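Local coordinates for protein Gp26 (Listeria phage P40, PDB 4JZ5) that probably cleaves the peptidoglycan of Listeria cell walls as a phage endolysin whose catalytic domain belongs to glycosyl hydrolase family 25, at residues M22-D27 and W192-K197; F46-S51 and F113-Y118; F155-D160 and P185-D190. All coordinates share one frame; numbering follows the deposited sequence. Where two conformers were deposited one is given.

Contact 1 (M22-D27 and W192-K197)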
loop_
_atom_site.group_PDB
_atom_site.type_symbol
_atom_site.label_atom_id
_atom_site.label_comp_id
_atom_site.label_asym_id
_atom_site.label_seq_id
_atom_site.Cartn_x
_atom_site.Cartn_y
_atom_site.Cartn_z
ATOM N N MET A 22 -3.932 -6.872 -18.714
ATOM C CA MET A 22 -3.573 -7.275 -17.378
ATOM C C MET A 22 -4.224 -6.353 -16.351
ATOM O O MET A 22 -4.291 -5.144 -16.548
ATOM C CB MET A 22 -2.058 -7.220 -17.241
ATOM C CG MET A 22 -1.527 -7.645 -15.887
ATOM S SD MET A 22 0.259 -7.843 -15.871
ATOM C CE MET A 22 0.391 -9.058 -17.183
ATOM N N VAL A 23 -4.689 -6.911 -15.246
ATOM C CA VAL A 23 -5.155 -6.096 -14.140
ATOM C C VAL A 23 -4.017 -5.158 -13.689
ATOM O O VAL A 23 -2.879 -5.586 -13.538
ATOM C CB VAL A 23 -5.619 -6.999 -12.996
ATOM C CG1 VAL A 23 -5.874 -6.178 -11.758
ATOM C CG2 VAL A 23 -6.862 -7.779 -13.417
ATOM N N LEU A 24 -4.341 -3.882 -13.478
ATOM C CA LEU A 24 -3.357 -2.877 -13.105
ATOM C C LEU A 24 -3.802 -2.135 -11.853
ATOM O O LEU A 24 -4.880 -1.531 -11.814
ATOM C CB LEU A 24 -3.172 -1.882 -14.239
ATOM C CG LEU A 24 -2.190 -0.743 -13.949
ATOM C CD1 LEU A 24 -0.809 -1.275 -13.597
ATOM C CD2 LEU A 24 -2.126 0.181 -15.155
ATOM N N VAL A 25 -2.966 -2.196 -10.825
ATOM C CA VAL A 25 -3.159 -1.469 -9.585
ATOM C C VAL A 25 -1.925 -0.590 -9.390
ATOM O O VAL A 25 -0.807 -1.054 -9.568
ATOM C CB VAL A 25 -3.312 -2.468 -8.404
ATOM C CG1 VAL A 25 -3.239 -1.743 -7.064
ATOM C CG2 VAL A 25 -4.609 -3.270 -8.560
ATOM N N LEU A 26 -2.123 0.685 -9.074
ATOM C CA LEU A 26 -0.998 1.579 -8.819
ATOM C C LEU A 26 -0.824 1.826 -7.341
ATOM O O LEU A 26 -1.779 1.727 -6.577
ATOM C CB LEU A 26 -1.223 2.935 -9.487
ATOM C CG LEU A 26 -1.438 2.943 -10.989
ATOM C CD1 LEU A 26 -1.582 4.370 -11.482
ATOM C CD2 LEU A 26 -0.317 2.206 -11.699
ATOM N N ASP A 27 0.384 2.192 -6.938
ATOM C CA ASP A 27 0.561 2.849 -5.656
ATOM C C ASP A 27 1.336 4.135 -5.883
ATOM O O ASP A 27 2.251 4.177 -6.707
ATOM C CB ASP A 27 1.197 1.930 -4.595
ATOM C CG ASP A 27 2.555 1.425 -4.975
ATOM O OD1 ASP A 27 2.644 0.351 -5.586
ATOM O OD2 ASP A 27 3.539 2.103 -4.597
ATOM N N TRP A 192 1.092 -8.209 -6.510
ATOM C CA TRP A 192 2.506 -8.243 -6.895
ATOM C C TRP A 192 2.905 -6.878 -7.425
ATOM O O TRP A 192 2.358 -6.415 -8.424
ATOM C CB TRP A 192 2.700 -9.309 -7.967
ATOM C CG TRP A 192 4.010 -9.332 -8.710
ATOM C CD1 TRP A 192 5.240 -8.924 -8.294
ATOM C CD2 TRP A 192 4.174 -9.836 -10.026
ATOM N NE1 TRP A 192 6.172 -9.135 -9.302
ATOM C CE2 TRP A 192 5.534 -9.701 -10.374
ATOM C CE3 TRP A 192 3.293 -10.378 -10.957
ATOM C CZ2 TRP A 192 6.028 -10.086 -11.622
ATOM C CZ3 TRP A 192 3.784 -10.764 -12.190
ATOM C CH2 TRP A 192 5.139 -10.620 -12.508
ATOM N N GLN A 193 3.827 -6.233 -6.725
ATOM C CA GLN A 193 4.431 -4.991 -7.213
ATOM C C GLN A 193 5.593 -5.365 -8.120
ATOM O O GLN A 193 6.623 -5.840 -7.652
ATOM C CB GLN A 193 4.888 -4.122 -6.065
ATOM C CG GLN A 193 5.180 -2.696 -6.471
ATOM C CD GLN A 193 5.749 -1.939 -5.311
ATOM O OE1 GLN A 193 6.854 -2.227 -4.856
ATOM N NE2 GLN A 193 4.978 -1.014 -4.766
ATOM N N TYR A 194 5.385 -5.202 -9.425
ATOM C CA TYR A 194 6.288 -5.786 -10.404
ATOM C C TYR A 194 7.304 -4.814 -10.997
ATOM O O TYR A 194 8.250 -5.233 -11.660
ATOM C CB TYR A 194 5.510 -6.494 -11.509
ATOM C CG TYR A 194 4.574 -5.640 -12.334
ATOM C CD1 TYR A 194 5.053 -4.855 -13.369
ATOM C CD2 TYR A 194 3.202 -5.656 -12.107
ATOM C CE1 TYR A 194 4.206 -4.104 -14.132
ATOM C CE2 TYR A 194 2.345 -4.909 -12.883
ATOM C CZ TYR A 194 2.847 -4.143 -13.902
ATOM O OH TYR A 194 1.971 -3.408 -14.669
ATOM N N THR A 195 7.125 -3.520 -10.760
ATOM C CA THR A 195 8.091 -2.529 -11.201
ATOM C C THR A 195 7.934 -1.257 -10.388
ATOM O O THR A 195 6.841 -0.979 -9.869
ATOM C CB THR A 195 7.921 -2.208 -12.717
ATOM O OG1 THR A 195 8.992 -1.386 -13.182
ATOM C CG2 THR A 195 6.607 -1.512 -13.005
ATOM N N SER A 196 9.025 -0.501 -10.293
ATOM C CA SER A 196 9.008 0.846 -9.742
ATOM C C SER A 196 9.140 1.886 -10.855
ATOM O O SER A 196 9.189 3.088 -10.570
ATOM C CB SER A 196 10.143 1.033 -8.738
ATOM O OG SER A 196 11.424 1.048 -9.368
ATOM N N LYS A 197 9.177 1.436 -12.109
ATOM C CA LYS A 197 9.476 2.322 -13.234
ATOM C C LYS A 197 8.375 2.275 -14.278
ATOM O O LYS A 197 8.631 2.383 -15.479
ATOM C CB LYS A 197 10.820 1.943 -13.867
ATOM C CG LYS A 197 11.980 1.988 -12.906
ATOM C CD LYS A 197 12.194 3.347 -12.289
ATOM C CE LYS A 197 13.451 3.338 -11.420
ATOM N NZ LYS A 197 13.695 4.634 -10.734
HETATM O O HOH W 1 -0.546 -4.660 -15.068
HETATM O O HOH W 2 5.074 0.766 -2.433
#

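Contact 2 (F46-S51 and F113-Y118)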
loop_
_atom_site.group_PDB
_atom_site.type_symbol
_atom_site.label_atom_id
_atom_site.label_comp_id
_atom_site.label_asym_id
_atom_site.label_seq_id
_atom_site.Cartn_x
_atom_site.Cartn_y
_atom_site.Cartn_z
ATOM N N PHE A 46 -7.472 -0.019 -9.093
ATOM C CA PHE A 46 -7.357 0.365 -7.692
ATOM C C PHE A 46 -6.055 1.142 -7.532
ATOM O O PHE A 46 -5.097 0.921 -8.271
ATOM C CB PHE A 46 -7.304 -0.892 -6.810
ATOM C CG PHE A 46 -7.511 -0.640 -5.337
ATOM C CD1 PHE A 46 -8.788 -0.447 -4.843
ATOM C CD2 PHE A 46 -6.464 -0.637 -4.443
ATOM C CE1 PHE A 46 -9.014 -0.225 -3.484
ATOM C CE2 PHE A 46 -6.694 -0.427 -3.080
ATOM C CZ PHE A 46 -7.969 -0.233 -2.606
ATOM N N VAL A 47 -6.023 2.044 -6.566
ATOM C CA VAL A 47 -4.823 2.803 -6.239
ATOM C C VAL A 47 -4.594 2.745 -4.736
ATOM O O VAL A 47 -5.528 2.911 -3.962
ATOM C CB VAL A 47 -4.942 4.273 -6.696
ATOM C CG1 VAL A 47 -3.705 5.083 -6.309
ATOM C CG2 VAL A 47 -5.168 4.347 -8.199
ATOM N N VAL A 48 -3.355 2.510 -4.319
ATOM C CA VAL A 48 -2.974 2.628 -2.920
ATOM C C VAL A 48 -2.121 3.884 -2.761
ATOM O O VAL A 48 -1.170 4.080 -3.506
ATOM C CB VAL A 48 -2.176 1.409 -2.421
ATOM C CG1 VAL A 48 -2.255 1.345 -0.891
ATOM C CG2 VAL A 48 -2.704 0.116 -3.034
ATOM N N ILE A 49 -2.459 4.744 -1.805
ATOM C CA ILE A 49 -1.720 5.974 -1.600
ATOM C C ILE A 49 -1.000 5.952 -0.271
ATOM O O ILE A 49 -1.485 5.394 0.713
ATOM C CB ILE A 49 -2.606 7.236 -1.721
ATOM C CG1 ILE A 49 -3.558 7.397 -0.543
ATOM C CG2 ILE A 49 -3.378 7.202 -3.026
ATOM C CD1 ILE A 49 -4.478 8.589 -0.663
ATOM N N ARG A 50 0.171 6.570 -0.222
ATOM C CA ARG A 50 0.954 6.614 1.011
ATOM C C ARG A 50 0.319 7.557 2.020
ATOM O O ARG A 50 0.034 8.709 1.697
ATOM C CB ARG A 50 2.388 7.061 0.743
ATOM C CG ARG A 50 3.299 6.855 1.953
ATOM C CD ARG A 50 4.768 7.035 1.629
ATOM N NE ARG A 50 5.105 8.440 1.461
ATOM C CZ ARG A 50 6.339 8.894 1.273
ATOM N NH1 ARG A 50 7.363 8.052 1.224
ATOM N NH2 ARG A 50 6.545 10.194 1.136
ATOM N N SER A 51 0.128 7.076 3.249
ATOM C CA SER A 51 -0.461 7.872 4.308
ATOM C C SER A 51 0.542 8.719 5.070
ATOM O O SER A 51 0.249 9.853 5.448
ATOM C CB SER A 51 -1.166 6.959 5.307
ATOM O OG SER A 51 -0.281 6.029 5.912
ATOM N N PHE A 113 -9.114 -0.244 2.039
ATOM C CA PHE A 113 -8.097 -1.204 2.454
ATOM C C PHE A 113 -6.926 -0.410 2.995
ATOM O O PHE A 113 -6.651 0.695 2.511
ATOM C CB PHE A 113 -7.656 -2.084 1.268
ATOM C CG PHE A 113 -7.505 -3.542 1.605
ATOM C CD1 PHE A 113 -6.373 -4.013 2.262
ATOM C CD2 PHE A 113 -8.494 -4.442 1.265
ATOM C CE1 PHE A 113 -6.241 -5.361 2.562
ATOM C CE2 PHE A 113 -8.360 -5.783 1.555
ATOM C CZ PHE A 113 -7.239 -6.245 2.207
ATOM N N LEU A 114 -6.218 -0.977 3.964
ATOM C CA LEU A 114 -5.060 -0.338 4.559
ATOM C C LEU A 114 -3.893 -1.312 4.549
ATOM O O LEU A 114 -4.089 -2.520 4.500
ATOM C CB LEU A 114 -5.369 0.085 6.000
ATOM C CG LEU A 114 -6.599 0.981 6.178
ATOM C CD1 LEU A 114 -6.933 1.114 7.647
ATOM C CD2 LEU A 114 -6.395 2.360 5.568
ATOM N N PHE A 115 -2.669 -0.777 4.583
ATOM C CA PHE A 115 -1.472 -1.611 4.531
ATOM C C PHE A 115 -0.357 -1.090 5.415
ATOM O O PHE A 115 -0.138 0.114 5.534
ATOM C CB PHE A 115 -0.915 -1.655 3.107
ATOM C CG PHE A 115 -1.775 -2.391 2.141
ATOM C CD1 PHE A 115 -1.642 -3.758 2.001
ATOM C CD2 PHE A 115 -2.693 -1.738 1.360
ATOM C CE1 PHE A 115 -2.418 -4.462 1.103
ATOM C CE2 PHE A 115 -3.477 -2.450 0.464
ATOM C CZ PHE A 115 -3.335 -3.804 0.350
ATOM N N LEU A 116 0.364 -2.040 6.005
ATOM C CA LEU A 116 1.648 -1.803 6.628
ATOM C C LEU A 116 2.746 -2.098 5.600
ATOM O O LEU A 116 2.863 -3.234 5.126
ATOM C CB LEU A 116 1.815 -2.733 7.825
ATOM C CG LEU A 116 3.182 -2.744 8.495
ATOM C CD1 LEU A 116 3.576 -1.355 8.940
ATOM C CD2 LEU A 116 3.188 -3.690 9.685
ATOM N N ASP A 117 3.546 -1.087 5.268
ATOM C CA ASP A 117 4.724 -1.227 4.402
ATOM C C ASP A 117 5.935 -1.326 5.315
ATOM O O ASP A 117 6.315 -0.340 5.981
ATOM C CB ASP A 117 4.777 0.016 3.497
ATOM C CG ASP A 117 6.022 0.122 2.642
ATOM O OD1 ASP A 117 7.037 -0.510 2.941
ATOM O OD2 ASP A 117 5.987 0.892 1.661
ATOM N N TYR A 118 6.492 -2.532 5.421
ATOM C CA TYR A 118 7.552 -2.801 6.388
ATOM C C TYR A 118 8.756 -3.311 5.638
ATOM O O TYR A 118 8.799 -4.506 5.293
ATOM C CB TYR A 118 7.129 -3.814 7.475
ATOM C CG TYR A 118 8.079 -3.741 8.642
ATOM C CD1 TYR A 118 7.906 -2.807 9.641
ATOM C CD2 TYR A 118 9.201 -4.539 8.702
ATOM C CE1 TYR A 118 8.810 -2.684 10.676
ATOM C CE2 TYR A 118 10.108 -4.427 9.737
ATOM C CZ TYR A 118 9.924 -3.488 10.706
ATOM O OH TYR A 118 10.851 -3.390 11.719
#

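Contact 3 (F155-D160 and P185-D190)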
loop_
_atom_site.group_PDB
_atom_site.type_symbol
_atom_site.label_atom_id
_atom_site.label_comp_id
_atom_site.label_asym_id
_atom_site.label_seq_id
_atom_site.Cartn_x
_atom_site.Cartn_y
_atom_site.Cartn_z
ATOM N N PHE A 155 13.207 -9.509 1.618
ATOM C CA PHE A 155 13.011 -8.996 2.965
ATOM C C PHE A 155 11.938 -9.813 3.685
ATOM O O PHE A 155 12.084 -10.172 4.862
ATOM C CB PHE A 155 12.604 -7.528 2.919
ATOM C CG PHE A 155 12.497 -6.899 4.270
ATOM C CD1 PHE A 155 11.362 -7.073 5.037
ATOM C CD2 PHE A 155 13.545 -6.161 4.787
ATOM C CE1 PHE A 155 11.273 -6.508 6.292
ATOM C CE2 PHE A 155 13.460 -5.588 6.054
ATOM C CZ PHE A 155 12.314 -5.762 6.799
ATOM N N TRP A 156 10.851 -10.104 2.983
ATOM C CA TRP A 156 9.734 -10.851 3.551
ATOM C C TRP A 156 10.214 -12.205 4.065
ATOM O O TRP A 156 9.927 -12.596 5.200
ATOM C CB TRP A 156 8.666 -11.024 2.466
ATOM C CG TRP A 156 7.364 -11.635 2.890
ATOM C CD1 TRP A 156 7.163 -12.904 3.347
ATOM C CD2 TRP A 156 6.079 -11.016 2.848
ATOM N NE1 TRP A 156 5.830 -13.104 3.624
ATOM C CE2 TRP A 156 5.142 -11.960 3.312
ATOM C CE3 TRP A 156 5.626 -9.750 2.465
ATOM C CZ2 TRP A 156 3.781 -11.667 3.420
ATOM C CZ3 TRP A 156 4.273 -9.473 2.564
ATOM C CH2 TRP A 156 3.371 -10.424 3.038
ATOM N N LYS A 157 10.958 -12.920 3.237
ATOM C CA LYS A 157 11.457 -14.230 3.620
ATOM C C LYS A 157 12.401 -14.146 4.811
ATOM O O LYS A 157 12.304 -14.942 5.753
ATOM C CB LYS A 157 12.189 -14.874 2.442
ATOM C CG LYS A 157 11.267 -15.307 1.311
ATOM C CD LYS A 157 11.982 -16.106 0.241
ATOM C CE LYS A 157 12.997 -15.275 -0.513
ATOM N NZ LYS A 157 13.550 -16.018 -1.685
ATOM N N THR A 158 13.336 -13.203 4.766
ATOM C CA THR A 158 14.391 -13.156 5.772
ATOM C C THR A 158 13.976 -12.520 7.092
ATOM O O THR A 158 14.763 -12.524 8.038
ATOM C CB THR A 158 15.651 -12.445 5.242
ATOM O OG1 THR A 158 15.345 -11.076 4.948
ATOM C CG2 THR A 158 16.202 -13.161 4.009
ATOM N N HIS A 159 12.750 -12.007 7.172
ATOM C CA HIS A 159 12.208 -11.510 8.432
ATOM C C HIS A 159 10.992 -12.282 8.905
ATOM O O HIS A 159 10.307 -11.855 9.837
ATOM C CB HIS A 159 11.921 -10.017 8.347
ATOM C CG HIS A 159 13.158 -9.202 8.168
ATOM N ND1 HIS A 159 13.803 -9.092 6.957
ATOM C CD2 HIS A 159 13.923 -8.532 9.066
ATOM C CE1 HIS A 159 14.896 -8.361 7.110
ATOM N NE2 HIS A 159 14.983 -7.999 8.379
ATOM N N ASP A 160 10.737 -13.430 8.286
ATOM C CA ASP A 160 9.669 -14.337 8.721
ATOM C C ASP A 160 8.289 -13.729 8.577
ATOM O O ASP A 160 7.399 -14.076 9.345
ATOM C CB ASP A 160 9.831 -14.730 10.199
ATOM C CG ASP A 160 10.817 -15.824 10.418
ATOM O OD1 ASP A 160 11.281 -16.431 9.435
ATOM O OD2 ASP A 160 11.103 -16.091 11.602
ATOM N N PRO A 185 7.556 -12.886 -7.706
ATOM C CA PRO A 185 8.054 -13.167 -6.363
ATOM C C PRO A 185 8.359 -14.647 -6.182
ATOM O O PRO A 185 7.735 -15.502 -6.799
ATOM C CB PRO A 185 6.898 -12.720 -5.464
ATOM C CG PRO A 185 6.192 -11.698 -6.265
ATOM C CD PRO A 185 6.263 -12.194 -7.674
ATOM N N SER A 186 9.311 -14.940 -5.312
ATOM C CA SER A 186 9.664 -16.315 -5.011
ATOM C C SER A 186 8.725 -16.943 -3.986
ATOM O O SER A 186 8.878 -18.112 -3.649
ATOM C CB SER A 186 11.092 -16.371 -4.490
ATOM O OG SER A 186 11.172 -15.826 -3.187
ATOM N N ILE A 187 7.782 -16.150 -3.483
ATOM C CA ILE A 187 6.805 -16.590 -2.500
ATOM C C ILE A 187 5.413 -16.280 -3.023
ATOM O O ILE A 187 5.258 -15.459 -3.914
ATOM C CB ILE A 187 7.013 -15.890 -1.127
ATOM C CG1 ILE A 187 6.870 -14.370 -1.257
ATOM C CG2 ILE A 187 8.367 -16.264 -0.542
ATOM C CD1 ILE A 187 7.057 -13.626 0.052
ATOM N N PRO A 188 4.390 -16.930 -2.476
ATOM C CA PRO A 188 3.032 -16.610 -2.923
ATOM C C PRO A 188 2.667 -15.164 -2.635
ATOM O O PRO A 188 3.104 -14.582 -1.630
ATOM C CB PRO A 188 2.156 -17.539 -2.088
ATOM C CG PRO A 188 3.058 -18.661 -1.710
ATOM C CD PRO A 188 4.417 -18.074 -1.554
ATOM N N TYR A 189 1.866 -14.586 -3.514
ATOM C CA TYR A 189 1.422 -13.215 -3.339
ATOM C C TYR A 189 -0.056 -13.098 -3.655
ATOM O O TYR A 189 -0.620 -13.910 -4.390
ATOM C CB TYR A 189 2.208 -12.268 -4.254
ATOM C CG TYR A 189 1.912 -12.459 -5.736
ATOM C CD1 TYR A 189 0.820 -11.852 -6.334
ATOM C CD2 TYR A 189 2.728 -13.250 -6.531
ATOM C CE1 TYR A 189 0.535 -12.029 -7.667
ATOM C CE2 TYR A 189 2.448 -13.438 -7.875
ATOM C CZ TYR A 189 1.362 -12.813 -8.438
ATOM O OH TYR A 189 1.076 -12.997 -9.773
ATOM N N ASP A 190 -0.678 -12.064 -3.098
ATOM C CA ASP A 190 -2.009 -11.642 -3.512
ATOM C C ASP A 190 -1.915 -10.463 -4.495
ATOM O O ASP A 190 -2.569 -10.467 -5.546
ATOM C CB ASP A 190 -2.854 -11.252 -2.301
ATOM C CG ASP A 190 -3.101 -12.409 -1.357
ATOM O OD1 ASP A 190 -3.321 -13.529 -1.851
ATOM O OD2 ASP A 190 -3.041 -12.185 -0.132
#

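Contact 1 (M22-D27 and W192-K197)
Gln193 reaches across to Asp27 with its side-chain amide. From CB the chain runs out extended, with CG anti to the backbone N (chi1 -165°). CG passes 4.1 Å from Asp27 OD1, and CD comes a little closer. At the tip, NE2 donates to Asp27 OD1 over 2.8 Å. The acceptor lies close to the amide plane, but the donor meets OD1 on its syn side, 30° out of the carboxylate plane. A water bridges the two groups, 2.9 Å from Gln193 NE2, whose proton it accepts, and 3.0 Å from Asp27 OD2. The other amide atom, OE1, is held by the hydroxyls of Tyr174 and Tyr150, so both ends of the amide are engaged and its flip is fixed. Asn210 also bonds to Asp27 OD1.

Tyr194 makes the second junction. Its OH packs 3.7 Å from Leu24 CD1, the two side chains crossing at about a right angle. A water 2.8 Å from Tyr194 OH donates to Val23 O. Met22 SD sits obliquely to the tyrosine ring, 5.3 Å from its centroid, in a Met-aromatic contact.

Strands 25-28 and 191-195 both pair antiparallel with strand 206-211, so these side chains span one intervening strand. Asp208 OD2 lies close to Asp27 OD2, two like charges. The buried polar cluster is consistent with the acidic pocket of family 25 barrels, and Asp27 probably lines the active site, as in relatives.

Contact 2 (F46-S51 and F113-Y118)
The strands carrying Val48 and Phe115 run in the same direction but are not direct neighbours, and their closest CA atoms, Val48 and Leu114, are 8.3 Å apart. Strand 76-81 lies between them in the sheet and pairs in parallel with both. The contact is therefore made by side chains alone, and it is entirely apolar.

The CB atoms of Val48 and Phe115 are both directed toward the opposing segment. The valine leads with one branch: CG1 comes to 3.8 Å from Phe115 CD2. That methyl stands anti to the backbone N (chi1 -159°), while CG2 lies beside the N. Phe115 has its ring anti to its own carbonyl carbon (chi1 -69°), which lays CD2 against the valine methyl. The two side chains cross at about a right angle. Trp170 meets the same phenylalanine ring in an edge-to-face stack.

Two residues earlier in each segment, Phe46 and Phe113 form a looser pair. CZ of Phe46 meets the CB methylene of Phe113 obliquely, at 4.3 Å. The Phe113 ring itself turns away from Phe46, so the two rings do not stack.

The alternate residues face outward. Val47 and Ile49 pack on helix 62-72, and Leu114 and Leu116 pack on helix 128-143. All four touching residues are buried, close to the centre of the chain. The strands close into a ring, with these apolar side chains inside and the two helices packed outside, as in a beta/alpha barrel. Past this core, strand 114-117 ends in Asp117, which is close to Glu119. The Asp-Tyr-Glu sequence matches the Asp-X-Glu motif of family 25 active sites.

Contact 3 (F155-D160 and P185-D190)
A methyl group lies over the face of the Trp156 indole. It is CD1 of Ile187, which lies 3.6 Å from the centroid of the five-membered ring and 21° off the ring normal. This is a CH-pi contact. The nearest ring atom is Trp156 CD1, a close 3.4 Å from Ile187 CD1. The methyl is set somewhat toward the rim of the indole. Ile187 gets there because CG1 lies between the backbone N and the carbonyl carbon (chi1 60°), and the chain then extends to CD1.

The other branch of Ile187 serves the next helical residue. Its CG2 packs 3.6 Å from Lys157 CG, so one isoleucine touches two successive side chains. Lys157 then bends at chi3, and NZ donates to Ser186 OG over 2.8 Å.

Neighbouring residues hold both sides of the contact. Trp156 NE1 is hydrogen-bonded to Asp162 OD1, which limits rotation of the indole. Asp153 OD2 accepts from Ser186 N. The helix ends here in a Schellman motif with Asp160 as the C-prime residue, and His159 ND1 donates back to Phe155 O (2.9 Å).

The contact joins helix 153-158 to the loop before strand 191-195. Its inner side is apolar, with Trp156 buried. The solvent-facing side is polar. Lys157 and Ser186 are exposed, so water can probably compete for their bond, while the apolar part is sheltered.

Contacts 1 and 2 share the sheet directly. Their centres are about 13 Å apart, and strands 25-28 and 46-53 are neighbours in it, with Leu26 O 2.9 Å from Val48 N, a probable hydrogen bond. Contact 3 lies farther out, its centre about 17 Å from that of contact 1 and about 18 Å from that of contact 2. It still touches both: Pro185 CD packs on Trp192 NE1, and Phe155 CE1 is 3.3 Å from Tyr118 O. Along the chain, contact 1 encloses the other two. Asp27 OD2 and Asp117 OD2 are 6.8 Å apart, both residues at or near the C-terminal ends of barrel strands, consistent with a shared active site as in family 25 relatives.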